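Local structure of succinylglutamate desuccinylase/aspartoacylase (Shewanella frigidimarina, 3LWU) at residues D309-Y323 against A370-N384. The protein binds zinc and is probably a hydrolase acting on ester or related acyl bonds, like other members of the succinylglutamate desuccinylase/aspartoacylase family. Residues are numbered along the deposited sequence; the frame is centred on the assembly and turned at random.
With SO4 (sulfate ion), chain D.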
ATOM      1  N   ASP A 309       3.404  12.740 -30.903  1.00 20.73           N
ATOM      2  CA  ASP A 309       4.866  12.694 -30.892  1.00 20.37           C
ATOM      3  C   ASP A 309       5.487  12.630 -29.476  1.00 20.16           C
ATOM      4  O   ASP A 309       6.717  12.625 -29.350  1.00 20.51           O
ATOM      5  CB  ASP A 309       5.430  13.887 -31.657  1.00 20.33           C
ATOM      6  CG  ASP A 309       5.123  13.824 -33.147  1.00 21.34           C
ATOM      7  OD1 ASP A 309       5.072  12.706 -33.672  1.00 22.93           O
ATOM      8  OD2 ASP A 309       4.948  14.872 -33.800  1.00 22.97           O
ATOM      9  N   TYR A 310       4.656  12.571 -28.432  1.00 19.24           N
ATOM     10  CA  TYR A 310       5.113  12.547 -27.033  1.00 19.60           C
ATOM     11  C   TYR A 310       5.046  11.081 -26.643  1.00 20.28           C
ATOM     12  O   TYR A 310       3.975  10.499 -26.719  1.00 20.12           O
ATOM     13  CB  TYR A 310       4.160  13.372 -26.176  1.00 18.76           C
ATOM     14  CG  TYR A 310       4.492  13.558 -24.713  1.00 18.71           C
ATOM     15  CD1 TYR A 310       5.792  13.794 -24.284  1.00 16.51           C
ATOM     16  CD2 TYR A 310       3.471  13.576 -23.755  1.00 16.97           C
ATOM     17  CE1 TYR A 310       6.083  13.993 -22.940  1.00 16.24           C
ATOM     18  CE2 TYR A 310       3.737  13.776 -22.430  1.00 15.64           C
ATOM     19  CZ  TYR A 310       5.051  14.012 -22.021  1.00 17.85           C
ATOM     20  OH  TYR A 310       5.315  14.205 -20.704  1.00 17.95           O
ATOM     21  N   LYS A 311       6.173  10.487 -26.243  1.00 21.34           N
ATOM     22  CA  LYS A 311       6.313   9.018 -26.192  1.00 22.27           C
ATOM     23  C   LYS A 311       6.775   8.537 -24.856  1.00 21.06           C
ATOM     24  O   LYS A 311       7.632   9.152 -24.215  1.00 19.94           O
ATOM     25  CB  LYS A 311       7.339   8.527 -27.243  1.00 23.08           C
ATOM     26  CG  LYS A 311       6.908   8.694 -28.724  1.00 28.11           C
ATOM     27  CD  LYS A 311       5.834   7.655 -29.116  1.00 32.27           C
ATOM     28  CE  LYS A 311       5.920   7.268 -30.592  1.00 35.82           C
ATOM     29  NZ  LYS A 311       5.274   8.316 -31.440  1.00 35.99           N
ATOM     30  N   LYS A 312       6.240   7.391 -24.446  1.00 20.89           N
ATOM     31  CA  LYS A 312       6.653   6.749 -23.220  1.00 20.27           C
ATOM     32  C   LYS A 312       7.727   5.712 -23.503  1.00 18.41           C
ATOM     33  O   LYS A 312       7.517   4.780 -24.260  1.00 18.25           O
ATOM     34  CB  LYS A 312       5.491   6.026 -22.591  1.00 21.58           C
ATOM     35  CG  LYS A 312       4.293   6.860 -22.250  1.00 26.75           C
ATOM     36  CD  LYS A 312       3.225   6.030 -21.453  1.00 32.59           C
ATOM     37  CE  LYS A 312       3.789   5.437 -20.159  1.00 33.23           C
ATOM     38  NZ  LYS A 312       4.083   6.482 -19.158  1.00 34.66           N
ATOM     39  N   PHE A 313       8.875   5.853 -22.872  1.00 16.87           N
ATOM     40  CA  PHE A 313       9.923   4.835 -22.979  1.00 15.68           C
ATOM     41  C   PHE A 313       9.862   3.902 -21.767  1.00 14.58           C
ATOM     42  O   PHE A 313      10.060   4.357 -20.627  1.00 14.50           O
ATOM     43  CB  PHE A 313      11.320   5.475 -23.106  1.00 15.56           C
ATOM     44  CG  PHE A 313      12.421   4.471 -23.389  1.00 15.06           C
ATOM     45  CD1 PHE A 313      12.584   3.935 -24.644  1.00 15.01           C
ATOM     46  CD2 PHE A 313      13.275   4.052 -22.392  1.00 13.96           C
ATOM     47  CE1 PHE A 313      13.605   2.998 -24.908  1.00 14.05           C
ATOM     48  CE2 PHE A 313      14.299   3.112 -22.652  1.00 13.93           C
ATOM     49  CZ  PHE A 313      14.449   2.583 -23.892  1.00 15.09           C
ATOM     50  N   HIS A 314       9.605   2.616 -22.024  1.00 13.56           N
ATOM     51  CA  HIS A 314       9.512   1.579 -20.977  1.00 13.95           C
ATOM     52  C   HIS A 314      10.840   0.869 -20.821  1.00 13.52           C
ATOM     53  O   HIS A 314      11.567   0.692 -21.790  1.00 12.56           O
ATOM     54  CB  HIS A 314       8.430   0.554 -21.323  1.00 14.26           C
ATOM     55  CG  HIS A 314       7.065   1.157 -21.466  1.00 15.68           C
ATOM     56  ND1 HIS A 314       6.556   1.552 -22.680  1.00 15.03           N
ATOM     57  CD2 HIS A 314       6.122   1.469 -20.544  1.00 16.92           C
ATOM     58  CE1 HIS A 314       5.344   2.051 -22.511  1.00 14.56           C
ATOM     59  NE2 HIS A 314       5.052   2.012 -21.227  1.00 17.29           N
ATOM     60  N   ALA A 315      11.174   0.500 -19.586  1.00 13.18           N
ATOM     61  CA  ALA A 315      12.386  -0.235 -19.319  1.00 13.04           C
ATOM     62  C   ALA A 315      12.457  -1.474 -20.205  1.00 13.10           C
ATOM     63  O   ALA A 315      11.568  -2.304 -20.169  1.00 13.30           O
ATOM     64  CB  ALA A 315      12.507  -0.607 -17.777  1.00 11.62           C
ATOM     65  N   PRO A 316      13.535  -1.624 -20.985  1.00 13.52           N
ATOM     66  CA  PRO A 316      13.637  -2.824 -21.831  1.00 14.27           C
ATOM     67  C   PRO A 316      14.034  -4.051 -21.002  1.00 14.32           C
ATOM     68  O   PRO A 316      13.848  -5.162 -21.437  1.00 15.42           O
ATOM     69  CB  PRO A 316      14.740  -2.451 -22.848  1.00 13.97           C
ATOM     70  CG  PRO A 316      15.631  -1.521 -22.025  1.00 14.36           C
ATOM     71  CD  PRO A 316      14.689  -0.727 -21.148  1.00 14.05           C
ATOM     72  N   LYS A 317      14.572  -3.836 -19.820  1.00 14.25           N
ATOM     73  CA  LYS A 317      14.818  -4.922 -18.836  1.00 14.59           C
ATOM     74  C   LYS A 317      14.773  -4.322 -17.418  1.00 13.41           C
ATOM     75  O   LYS A 317      14.807  -3.112 -17.257  1.00 12.45           O
ATOM     76  CB  LYS A 317      16.175  -5.585 -19.089  1.00 15.57           C
ATOM     77  CG  LYS A 317      17.381  -4.669 -18.784  1.00 17.90           C
ATOM     78  CD  LYS A 317      18.763  -5.329 -19.118  1.00 19.61           C
ATOM     79  CE  LYS A 317      19.951  -4.549 -18.471  1.00 18.29           C
ATOM     80  NZ  LYS A 317      21.296  -5.141 -18.824  1.00 18.22           N
ATOM     81  N   ALA A 318      14.670  -5.171 -16.411  1.00 12.66           N
ATOM     82  CA  ALA A 318      14.581  -4.729 -15.061  1.00 13.19           C
ATOM     83  C   ALA A 318      15.988  -4.312 -14.600  1.00 12.96           C
ATOM     84  O   ALA A 318      16.989  -4.813 -15.138  1.00 12.74           O
ATOM     85  CB  ALA A 318      14.026  -5.903 -14.144  1.00 12.62           C
ATOM     86  N   GLY A 319      16.058  -3.445 -13.591  1.00 12.50           N
ATOM     87  CA  GLY A 319      17.312  -3.220 -12.889  1.00 13.51           C
ATOM     88  C   GLY A 319      17.300  -1.964 -12.037  1.00 13.61           C
ATOM     89  O   GLY A 319      16.249  -1.444 -11.694  1.00 14.08           O
ATOM     90  N   LEU A 320      18.480  -1.496 -11.667  1.00 13.41           N
ATOM     91  CA  LEU A 320      18.634  -0.242 -10.955  1.00 12.88           C
ATOM     92  C   LEU A 320      19.062   0.824 -11.959  1.00 13.98           C
ATOM     93  O   LEU A 320      19.897   0.563 -12.820  1.00 14.58           O
ATOM     94  CB  LEU A 320      19.665  -0.414  -9.853  1.00 13.23           C
ATOM     95  CG  LEU A 320      19.314  -1.468  -8.823  1.00 12.90           C
ATOM     96  CD1 LEU A 320      20.399  -1.576  -7.698  1.00 13.78           C
ATOM     97  CD2 LEU A 320      17.925  -1.151  -8.255  1.00 12.87           C
ATOM     98  N   ILE A 321      18.461   2.009 -11.850  1.00 13.44           N
ATOM     99  CA  ILE A 321      18.526   3.016 -12.852  1.00 12.90           C
ATOM    100  C   ILE A 321      19.191   4.324 -12.424  1.00 13.78           C
ATOM    101  O   ILE A 321      18.812   4.943 -11.415  1.00 13.88           O
ATOM    102  CB  ILE A 321      17.118   3.371 -13.339  1.00 12.91           C
ATOM    103  CG1 ILE A 321      16.402   2.112 -13.823  1.00 12.87           C
ATOM    104  CG2 ILE A 321      17.198   4.410 -14.514  1.00 10.17           C
ATOM    105  CD1 ILE A 321      17.057   1.500 -15.050  1.00 12.19           C
ATOM    106  N   GLU A 322      20.175   4.723 -13.237  1.00 13.69           N
ATOM    107  CA  GLU A 322      20.707   6.072 -13.185  0.50 14.63           C
ATOM    108  C   GLU A 322      20.148   6.888 -14.356  1.00 14.71           C
ATOM    109  O   GLU A 322      20.256   6.511 -15.522  1.00 14.06           O
ATOM    110  CB  GLU A 322      22.246   6.109 -13.177  0.50 15.22           C
ATOM    111  CG  GLU A 322      22.781   7.541 -12.941  0.50 16.63           C
ATOM    112  CD  GLU A 322      24.243   7.604 -12.523  0.50 18.25           C
ATOM    113  OE1 GLU A 322      24.825   6.574 -12.134  0.50 18.77           O
ATOM    114  OE2 GLU A 322      24.810   8.706 -12.591  0.50 20.59           O
ATOM    115  N   TYR A 323      19.500   8.000 -14.009  1.00 15.49           N
ATOM    116  CA  TYR A 323      18.821   8.859 -14.971  1.00 16.78           C
ATOM    117  C   TYR A 323      19.836   9.868 -15.473  1.00 17.55           C
ATOM    118  O   TYR A 323      20.124  10.810 -14.784  1.00 19.46           O
ATOM    119  CB  TYR A 323      17.582   9.534 -14.329  1.00 16.10           C
ATOM    120  CG  TYR A 323      16.536   8.497 -13.942  1.00 16.15           C
ATOM    121  CD1 TYR A 323      15.664   7.980 -14.874  1.00 14.10           C
ATOM    122  CD2 TYR A 323      16.464   8.002 -12.644  1.00 13.48           C
ATOM    123  CE1 TYR A 323      14.741   7.007 -14.540  1.00 12.71           C
ATOM    124  CE2 TYR A 323      15.570   7.035 -12.308  1.00 13.02           C
ATOM    125  CZ  TYR A 323      14.710   6.533 -13.253  1.00 11.78           C
ATOM    126  OH  TYR A 323      13.825   5.533 -12.907  1.00 13.18           O
ATOM    127  N   ALA A 370      14.475   4.479  -8.426  1.00 16.08           N
ATOM    128  CA  ALA A 370      15.644   4.009  -9.128  1.00 16.73           C
ATOM    129  C   ALA A 370      15.620   2.504  -9.301  1.00 17.54           C
ATOM    130  O   ALA A 370      16.573   1.978  -9.851  1.00 19.59           O
ATOM    131  CB  ALA A 370      16.901   4.416  -8.400  1.00 17.62           C
ATOM    132  N   SER A 371      14.570   1.804  -8.862  1.00 16.95           N
ATOM    133  CA  SER A 371      14.439   0.360  -9.167  1.00 16.67           C
ATOM    134  C   SER A 371      13.216   0.096 -10.017  1.00 16.14           C
ATOM    135  O   SER A 371      12.102   0.508  -9.674  1.00 15.40           O
ATOM    136  CB  SER A 371      14.373  -0.485  -7.901  1.00 17.21           C
ATOM    137  OG  SER A 371      13.611   0.141  -6.917  1.00 18.71           O
ATOM    138  N   VAL A 372      13.416  -0.589 -11.133  1.00 16.07           N
ATOM    139  CA  VAL A 372      12.336  -0.816 -12.083  1.00 15.41           C
ATOM    140  C   VAL A 372      12.206  -2.274 -12.517  1.00 15.69           C
ATOM    141  O   VAL A 372      13.126  -3.067 -12.404  1.00 15.96           O
ATOM    142  CB  VAL A 372      12.509   0.100 -13.306  1.00 16.54           C
ATOM    143  CG1 VAL A 372      12.707   1.544 -12.846  1.00 13.97           C
ATOM    144  CG2 VAL A 372      13.663  -0.385 -14.266  1.00 12.39           C
ATOM    145  N   LEU A 373      11.043  -2.603 -13.049  1.00 15.73           N
ATOM    146  CA  LEU A 373      10.793  -3.890 -13.633  1.00 14.42           C
ATOM    147  C   LEU A 373      10.926  -3.743 -15.136  1.00 14.71           C
ATOM    148  O   LEU A 373      10.975  -2.624 -15.688  1.00 14.46           O
ATOM    149  CB  LEU A 373       9.388  -4.361 -13.255  1.00 14.21           C
ATOM    150  CG  LEU A 373       8.986  -4.603 -11.789  1.00 13.19           C
ATOM    151  CD1 LEU A 373       8.872  -3.341 -10.966  1.00 11.51           C
ATOM    152  CD2 LEU A 373       7.642  -5.386 -11.753  1.00 12.92           C
ATOM    153  N   GLN A 374      10.947  -4.869 -15.832  1.00 14.91           N
ATOM    154  CA  GLN A 374      10.745  -4.840 -17.246  1.00 13.98           C
ATOM    155  C   GLN A 374       9.357  -4.252 -17.508  1.00 14.64           C
ATOM    156  O   GLN A 374       8.339  -4.658 -16.904  1.00 14.97           O
ATOM    157  CB  GLN A 374      10.903  -6.228 -17.847  1.00 14.23           C
ATOM    158  CG  GLN A 374      10.852  -6.227 -19.374  1.00 13.26           C
ATOM    159  CD  GLN A 374      11.109  -7.568 -19.981  1.00 15.68           C
ATOM    160  OE1 GLN A 374      10.785  -8.590 -19.406  1.00 15.72           O
ATOM    161  NE2 GLN A 374      11.660  -7.574 -21.178  1.00 15.90           N
ATOM    162  N   GLY A 375       9.326  -3.262 -18.396  1.00 14.25           N
ATOM    163  CA  GLY A 375       8.130  -2.486 -18.686  1.00 14.02           C
ATOM    164  C   GLY A 375       7.830  -1.257 -17.822  1.00 14.18           C
ATOM    165  O   GLY A 375       6.941  -0.495 -18.164  1.00 13.17           O
ATOM    166  N   THR A 376       8.520  -1.035 -16.693  1.00 14.08           N
ATOM    167  CA  THR A 376       8.253   0.166 -15.932  1.00 14.15           C
ATOM    168  C   THR A 376       8.516   1.387 -16.866  1.00 15.80           C
ATOM    169  O   THR A 376       9.445   1.355 -17.667  1.00 14.74           O
ATOM    170  CB  THR A 376       9.112   0.240 -14.649  1.00 15.31           C
ATOM    171  OG1 THR A 376       8.895  -0.939 -13.854  1.00 13.39           O
ATOM    172  CG2 THR A 376       8.755   1.465 -13.828  1.00 13.64           C
ATOM    173  N   GLU A 377       7.665   2.416 -16.803  1.00 17.03           N
ATOM    174  CA  GLU A 377       7.881   3.667 -17.542  1.00 19.58           C
ATOM    175  C   GLU A 377       9.138   4.358 -17.027  1.00 18.62           C
ATOM    176  O   GLU A 377       9.239   4.548 -15.836  1.00 21.92           O
ATOM    177  CB  GLU A 377       6.709   4.609 -17.318  1.00 20.81           C
ATOM    178  CG  GLU A 377       6.822   5.975 -18.036  1.00 25.02           C
ATOM    179  CD  GLU A 377       6.309   7.135 -17.158  1.00 32.54           C
ATOM    180  OE1 GLU A 377       6.949   7.477 -16.080  1.00 40.56           O
ATOM    181  OE2 GLU A 377       5.276   7.685 -17.533  1.00 29.98           O
ATOM    182  N   LEU A 378      10.111   4.654 -17.888  1.00 17.26           N
ATOM    183  CA  LEU A 378      11.360   5.284 -17.443  1.00 17.13           C
ATOM    184  C   LEU A 378      11.266   6.771 -17.667  1.00 16.90           C
ATOM    185  O   LEU A 378      11.501   7.533 -16.751  1.00 16.76           O
ATOM    186  CB  LEU A 378      12.611   4.721 -18.137  1.00 15.99           C
ATOM    187  CG  LEU A 378      13.119   3.341 -17.733  1.00 16.86           C
ATOM    188  CD1 LEU A 378      14.343   2.944 -18.546  1.00 13.43           C
ATOM    189  CD2 LEU A 378      13.374   3.266 -16.252  1.00 16.23           C
ATOM    190  N   TYR A 379      10.960   7.159 -18.906  1.00 17.19           N
ATOM    191  CA  TYR A 379      10.790   8.542 -19.306  1.00 17.18           C
ATOM    192  C   TYR A 379       9.583   8.736 -20.217  1.00 17.09           C
ATOM    193  O   TYR A 379       9.140   7.820 -20.937  1.00 17.60           O
ATOM    194  CB  TYR A 379      11.983   9.054 -20.133  1.00 16.85           C
ATOM    195  CG  TYR A 379      13.219   9.546 -19.407  1.00 16.89           C
ATOM    196  CD1 TYR A 379      14.218   8.648 -18.996  1.00 16.58           C
ATOM    197  CD2 TYR A 379      13.466  10.920 -19.240  1.00 15.96           C
ATOM    198  CE1 TYR A 379      15.373   9.096 -18.370  1.00 16.46           C
ATOM    199  CE2 TYR A 379      14.629  11.376 -18.592  1.00 14.98           C
ATOM    200  CZ  TYR A 379      15.584  10.453 -18.166  1.00 15.16           C
ATOM    201  OH  TYR A 379      16.768  10.858 -17.567  1.00 13.21           O
ATOM    202  N   LYS A 380       9.121   9.978 -20.260  1.00 16.30           N
ATOM    203  CA  LYS A 380       8.337  10.468 -21.394  1.00 15.56           C
ATOM    204  C   LYS A 380       9.151  11.539 -22.090  1.00 14.93           C
ATOM    205  O   LYS A 380       9.714  12.425 -21.420  1.00 15.01           O
ATOM    206  CB  LYS A 380       7.008  11.034 -20.954  1.00 14.94           C
ATOM    207  CG  LYS A 380       6.009  10.035 -20.385  1.00 17.99           C
ATOM    208  CD  LYS A 380       4.675  10.573 -20.767  1.00 23.97           C
ATOM    209  CE  LYS A 380       3.527  10.254 -19.890  1.00 27.46           C
ATOM    210  NZ  LYS A 380       2.429  11.040 -20.576  1.00 24.96           N
ATOM    211  N   VAL A 381       9.235  11.446 -23.414  1.00 14.03           N
ATOM    212  CA  VAL A 381      10.058  12.321 -24.191  1.00 14.93           C
ATOM    213  C   VAL A 381       9.249  12.896 -25.380  1.00 16.04           C
ATOM    214  O   VAL A 381       8.390  12.223 -25.948  1.00 15.32           O
ATOM    215  CB  VAL A 381      11.318  11.589 -24.711  1.00 15.03           C
ATOM    216  CG1 VAL A 381      12.102  10.906 -23.542  1.00 15.50           C
ATOM    217  CG2 VAL A 381      10.951  10.595 -25.821  1.00 15.24           C
HETATM  218  N   MSE A 382       9.516  14.145 -25.720  1.00 16.44           N
HETATM  219  CA  MSE A 382       8.899  14.765 -26.871  1.00 18.24           C
HETATM  220  C   MSE A 382       9.812  14.541 -28.069  1.00 17.78           C
HETATM  221  O   MSE A 382      11.049  14.644 -27.958  1.00 17.24           O
HETATM  222  CB  MSE A 382       8.730  16.267 -26.665  1.00 17.95           C
HETATM  223  CG  MSE A 382       7.798  16.664 -25.577  1.00 20.56           C
HETATM  224 SE   MSE A 382       7.750  18.594 -25.548  0.75 27.10          SE
HETATM  225  CE  MSE A 382       6.194  18.855 -24.455  1.00 27.79           C
ATOM    226  N   THR A 383       9.199  14.255 -29.203  1.00 17.80           N
ATOM    227  CA  THR A 383       9.926  14.121 -30.459  1.00 18.14           C
ATOM    228  C   THR A 383       9.300  15.110 -31.463  1.00 19.15           C
ATOM    229  O   THR A 383       8.210  15.624 -31.236  1.00 18.46           O
ATOM    230  CB  THR A 383       9.856  12.651 -31.000  1.00 18.05           C
ATOM    231  OG1 THR A 383       8.495  12.298 -31.250  1.00 15.02           O
ATOM    232  CG2 THR A 383      10.411  11.662 -29.980  1.00 17.37           C
ATOM    233  N   ASN A 384       9.995  15.379 -32.564  1.00 20.44           N
ATOM    234  CA  ASN A 384       9.501  16.319 -33.567  1.00 21.49           C
ATOM    235  C   ASN A 384       9.097  17.656 -32.912  1.00 21.78           C
ATOM    236  O   ASN A 384       8.002  18.176 -33.138  1.00 21.60           O
ATOM    237  CB  ASN A 384       8.352  15.679 -34.356  1.00 21.84           C
ATOM    238  CG  ASN A 384       8.819  14.463 -35.160  1.00 23.31           C
ATOM    239  OD1 ASN A 384       9.903  14.470 -35.717  1.00 26.39           O
ATOM    240  ND2 ASN A 384       8.012  13.433 -35.213  1.00 22.71           N
TER
HETATM  241  S   SO4 D 375       1.182   2.325 -21.252  1.00 76.20           S
HETATM  242  O1  SO4 D 375       0.726   3.710 -21.443  1.00 77.09           O
HETATM  243  O2  SO4 D 375       2.422   2.324 -20.457  1.00 73.03           O
HETATM  244  O3  SO4 D 375       0.131   1.547 -20.576  1.00 75.86           O
HETATM  245  O4  SO4 D 375       1.437   1.749 -22.575  1.00 74.50           O
HETATM  246  O   HOH W   1       5.272  17.348 -33.150  1.00 13.22           O
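L378 reaches into the bend of 309-323, its CD1 3.8 Å from A315 CA and its CD2 4.0 Å from I321 CG1. V372 closes the same apolar cluster: its CG2 lies 3.7 Å from A315 CB and also meets I321 CG1, the V372 and I321 side chains crossing nearly at right angles. Farther along, the Y323 and Y379 rings meet obliquely, with Y379 CE1 in the plane of the Y323 ring and 3.7 Å from Y323 CD1; H366 stacks on the Y323 ring and meets the Y379 ring at a steep angle.

The backbone evidence is an antiparallel pairing of 310-314 with 377-382, axes 157° apart, interrupted by a classic beta bulge in which L378 and Y379 both face F313. F313 O takes a nearly straight bond from L378 N (2.8 Å, 167°) and a weak one from Y379 N. Beyond the bulge, 373-376 forms a type II turn, and the chain pairs again through G319 and V372.

At the other end, T383 grips D309 O twice, through N and through OG1 at 2.6 Å, the hydroxyl lying on a carbonyl lone pair. With its CG anti to the backbone N (chi1 -176°), the Y310 side chain crosses that of K380 at about a right angle, Y310 CZ 3.7 Å from K380 CD. Y310 OH and K380 NZ both hydrogen-bond the same oxygen of an unidentified molecule, probably from the crystallisation liquor; this strand pair thus offers two converging polar groups, the K380 side chain about 10 Å from the zinc ion.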